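Local atomic coordinates of virulence associated protein VapB (PDB entry 7B1Z), a protein that is a plasmid-encoded virulence-associated protein of Rhodococcus hoagii, seen here as its C-terminal beta-barrel domain, whose molecular role is not firmly established. Residues Met29-Asp34 and Gly105-Trp110. Residues are numbered along the deposited sequence; the frame is centred on the assembly and turned at random. Where two conformers were deposited one is given.
Sequences MVFDGD and GSWHNW
Val30 and Asp32 pair with His108 and Ser106 through four backbone hydrogen bonds, zipping strand 29-36 antiparallel onto the C-terminal strand 96-109 within the eight-stranded closed beta-barrel of the Vap fold. The Val30 N to His108 O bond is 2.8 Å, and the Asp32-Ser106 pair is slightly longer. At the non-hydrogen-bonded pair between them, Phe31 and Trp107 turn into the barrel core. Phe31 CB sits over one face of the indole, 3.4 Å from the centroid of the Trp107 six-membered ring, while the phenyl edge tips toward the five-membered ring, planes at 55°. With CG anti to the backbone N (chi1 176°), the Phe31 ring reaches along the strand over Gly105, and Phe65 and Phe78 extend the aromatic cluster. Gly33 and Gly105 meet CA to CA at 3.8 Å, and CZ of the Phe31 ring lies 3.7 Å from Gly105 CA. On the outer face Val30 CG1 lies over the His108 imidazole, 3.2 Å from CE1. Asp32 OD1 is taken by His22 ND1, leaving OD2 for the second histidine: His108 NE2 donates to the anti lone pair of Asp32 OD2 at 2.7 Å, carboxylate and imidazole nearly coplanar at 25°.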
ATOM      1  N   MET A  29       1.712   6.340 -11.999  1.00 33.16           N
ATOM      2  CA  MET A  29       2.692   5.861 -11.034  1.00 28.56           C
ATOM      3  C   MET A  29       2.208   4.586 -10.380  1.00 30.02           C
ATOM      4  O   MET A  29       1.012   4.380 -10.178  1.00 29.01           O
ATOM      5  CB  MET A  29       2.964   6.907  -9.952  1.00 31.69           C
ATOM      6  CG  MET A  29       3.443   8.221 -10.536  1.00 35.76           C
ATOM      7  SD  MET A  29       5.105   8.053 -11.129  1.00 45.05           S
ATOM      8  CE  MET A  29       6.036   8.213  -9.627  1.00 34.36           C
ATOM      9  N   VAL A  30       3.162   3.739 -10.023  1.00 29.80           N
ATOM     10  CA  VAL A  30       2.863   2.467  -9.386  1.00 26.09           C
ATOM     11  C   VAL A  30       3.723   2.339  -8.143  1.00 26.54           C
ATOM     12  O   VAL A  30       4.886   2.760  -8.132  1.00 29.62           O
ATOM     13  CB  VAL A  30       3.100   1.290 -10.348  1.00 31.60           C
ATOM     14  CG1 VAL A  30       4.550   1.227 -10.730  1.00 42.63           C
ATOM     15  CG2 VAL A  30       2.645  -0.021  -9.733  1.00 38.76           C
ATOM     16  N   PHE A  31       3.146   1.774  -7.094  1.00 24.54           N
ATOM     17  CA  PHE A  31       3.865   1.489  -5.868  1.00 22.15           C
ATOM     18  C   PHE A  31       4.182   0.003  -5.823  1.00 27.73           C
ATOM     19  O   PHE A  31       3.304  -0.825  -6.047  1.00 24.86           O
ATOM     20  CB  PHE A  31       3.031   1.852  -4.637  1.00 21.74           C
ATOM     21  CG  PHE A  31       3.671   1.504  -3.338  1.00 21.77           C
ATOM     22  CD1 PHE A  31       4.619   2.339  -2.760  1.00 22.32           C
ATOM     23  CD2 PHE A  31       3.345   0.327  -2.690  1.00 21.84           C
ATOM     24  CE1 PHE A  31       5.197   2.008  -1.529  1.00 20.97           C
ATOM     25  CE2 PHE A  31       3.944  -0.021  -1.486  1.00 24.70           C
ATOM     26  CZ  PHE A  31       4.882   0.825  -0.917  1.00 24.21           C
ATOM     27  N   ASP A  32       5.432  -0.322  -5.527  1.00 25.40           N
ATOM     28  CA  ASP A  32       5.838  -1.684  -5.247  1.00 22.44           C
ATOM     29  C   ASP A  32       6.478  -1.714  -3.867  1.00 22.02           C
ATOM     30  O   ASP A  32       7.411  -0.945  -3.590  1.00 25.50           O
ATOM     31  CB  ASP A  32       6.805  -2.202  -6.283  1.00 30.94           C
ATOM     32  CG  ASP A  32       6.105  -2.600  -7.562  1.00 35.32           C
ATOM     33  OD1 ASP A  32       5.252  -3.520  -7.515  1.00 39.76           O
ATOM     34  OD2 ASP A  32       6.406  -1.990  -8.589  1.00 39.54           O
ATOM     35  N   GLY A  33       5.983  -2.608  -3.031  1.00 24.82           N
ATOM     36  CA  GLY A  33       6.488  -2.738  -1.676  1.00 20.24           C
ATOM     37  C   GLY A  33       6.647  -4.195  -1.318  1.00 23.47           C
ATOM     38  O   GLY A  33       5.891  -5.049  -1.770  1.00 22.81           O
ATOM     39  N   ASP A  34       7.625  -4.455  -0.464  1.00 20.05           N
ATOM     40  CA  ASP A  34       7.932  -5.786   0.038  1.00 22.24           C
ATOM     41  C   ASP A  34       7.776  -5.809   1.546  1.00 22.44           C
ATOM     42  O   ASP A  34       8.240  -4.909   2.232  1.00 22.24           O
ATOM     43  CB  ASP A  34       9.359  -6.159  -0.316  1.00 30.58           C
ATOM     44  CG  ASP A  34       9.584  -6.230  -1.798  1.00 36.91           C
ATOM     45  OD1 ASP A  34       8.864  -6.990  -2.476  1.00 42.51           O
ATOM     46  OD2 ASP A  34      10.456  -5.492  -2.279  1.00 49.32           O
ATOM     47  N   GLY A 105       9.314   0.193   0.267  1.00 21.59           N
ATOM     48  CA  GLY A 105       8.579   0.310  -0.971  1.00 21.31           C
ATOM     49  C   GLY A 105       8.721   1.701  -1.520  1.00 25.50           C
ATOM     50  O   GLY A 105       9.134   2.624  -0.811  1.00 25.86           O
ATOM     51  N   SER A 106       8.372   1.845  -2.795  1.00 24.67           N
ATOM     52  CA  SER A 106       8.468   3.158  -3.404  1.00 23.04           C
ATOM     53  C   SER A 106       7.579   3.222  -4.641  1.00 23.49           C
ATOM     54  O   SER A 106       7.113   2.204  -5.156  1.00 26.73           O
ATOM     55  CB  SER A 106       9.914   3.495  -3.754  1.00 34.19           C
ATOM     56  OG  SER A 106      10.394   2.607  -4.730  1.00 35.02           O
ATOM     57  N   TRP A 107       7.385   4.449  -5.116  1.00 26.17           N
ATOM     58  CA  TRP A 107       6.567   4.746  -6.284  1.00 27.73           C
ATOM     59  C   TRP A 107       7.457   5.003  -7.484  1.00 35.88           C
ATOM     60  O   TRP A 107       8.518   5.621  -7.363  1.00 34.00           O
ATOM     61  CB  TRP A 107       5.696   5.983  -6.055  1.00 27.10           C
ATOM     62  CG  TRP A 107       4.684   5.843  -4.978  1.00 23.67           C
ATOM     63  CD1 TRP A 107       4.856   6.097  -3.640  1.00 28.20           C
ATOM     64  CD2 TRP A 107       3.329   5.426  -5.135  1.00 24.11           C
ATOM     65  NE1 TRP A 107       3.686   5.868  -2.966  1.00 24.97           N
ATOM     66  CE2 TRP A 107       2.733   5.449  -3.860  1.00 26.21           C
ATOM     67  CE3 TRP A 107       2.551   5.058  -6.239  1.00 28.41           C
ATOM     68  CZ2 TRP A 107       1.395   5.117  -3.657  1.00 21.67           C
ATOM     69  CZ3 TRP A 107       1.220   4.715  -6.034  1.00 27.51           C
ATOM     70  CH2 TRP A 107       0.659   4.746  -4.759  1.00 21.76           C
ATOM     71  N   HIS A 108       7.012   4.557  -8.653  1.00 32.48           N
ATOM     72  CA  HIS A 108       7.783   4.800  -9.859  1.00 34.11           C
ATOM     73  C   HIS A 108       6.848   4.830 -11.057  1.00 34.29           C
ATOM     74  O   HIS A 108       5.696   4.408 -10.987  1.00 33.21           O
ATOM     75  CB  HIS A 108       8.876   3.733 -10.025  1.00 40.81           C
ATOM     76  CG  HIS A 108       8.374   2.335  -9.873  1.00 37.94           C
ATOM     77  ND1 HIS A 108       8.072   1.536 -10.954  1.00 46.32           N
ATOM     78  CD2 HIS A 108       8.089   1.603  -8.768  1.00 49.76           C
ATOM     79  CE1 HIS A 108       7.637   0.367 -10.523  1.00 46.74           C
ATOM     80  NE2 HIS A 108       7.635   0.382  -9.201  1.00 50.59           N
ATOM     81  N   ASN A 109       7.366   5.337 -12.170  1.00 35.53           N
ATOM     82  CA  ASN A 109       6.568   5.369 -13.385  0.54 46.33           C
ATOM     83  C   ASN A 109       6.428   3.956 -13.953  1.00 47.78           C
ATOM     84  O   ASN A 109       7.108   3.012 -13.535  1.00 61.89           O
ATOM     85  CB  ASN A 109       7.194   6.314 -14.417  0.54 51.54           C
ATOM     86  CG  ASN A 109       6.155   6.941 -15.351  0.54 47.96           C
ATOM     87  OD1 ASN A 109       5.141   6.322 -15.684  0.54 50.48           O
ATOM     88  ND2 ASN A 109       6.407   8.178 -15.771  0.54 51.88           N
ATOM     89  N   TRP A 110       5.499   3.807 -14.885  1.00 58.23           N
ATOM     90  CA  TRP A 110       5.310   2.525 -15.559  1.00 62.61           C
ATOM     91  C   TRP A 110       4.942   2.752 -17.020  1.00 58.59           C
ATOM     92  O   TRP A 110       5.413   3.704 -17.636  1.00 71.88           O
ATOM     93  CB  TRP A 110       4.234   1.698 -14.863  1.00 69.25           C
ATOM     94  CG  TRP A 110       2.872   2.302 -14.930  1.00 75.95           C
ATOM     95  CD1 TRP A 110       2.305   3.150 -14.023  1.00 71.36           C
ATOM     96  CD2 TRP A 110       1.892   2.099 -15.954  1.00 89.44           C
ATOM     97  NE1 TRP A 110       1.035   3.490 -14.421  1.00 65.01           N
ATOM     98  CE2 TRP A 110       0.756   2.857 -15.603  1.00 84.43           C
ATOM     99  CE3 TRP A 110       1.866   1.349 -17.135  1.00 91.33           C
ATOM    100  CZ2 TRP A 110      -0.392   2.891 -16.392  1.00 88.98           C
ATOM    101  CZ3 TRP A 110       0.723   1.383 -17.916  1.00 94.54           C
ATOM    102  CH2 TRP A 110      -0.388   2.148 -17.542  1.00 90.95           C
TER
HETATM  103  O   HOH W   1      -1.179   4.072 -12.565  1.00 39.52           O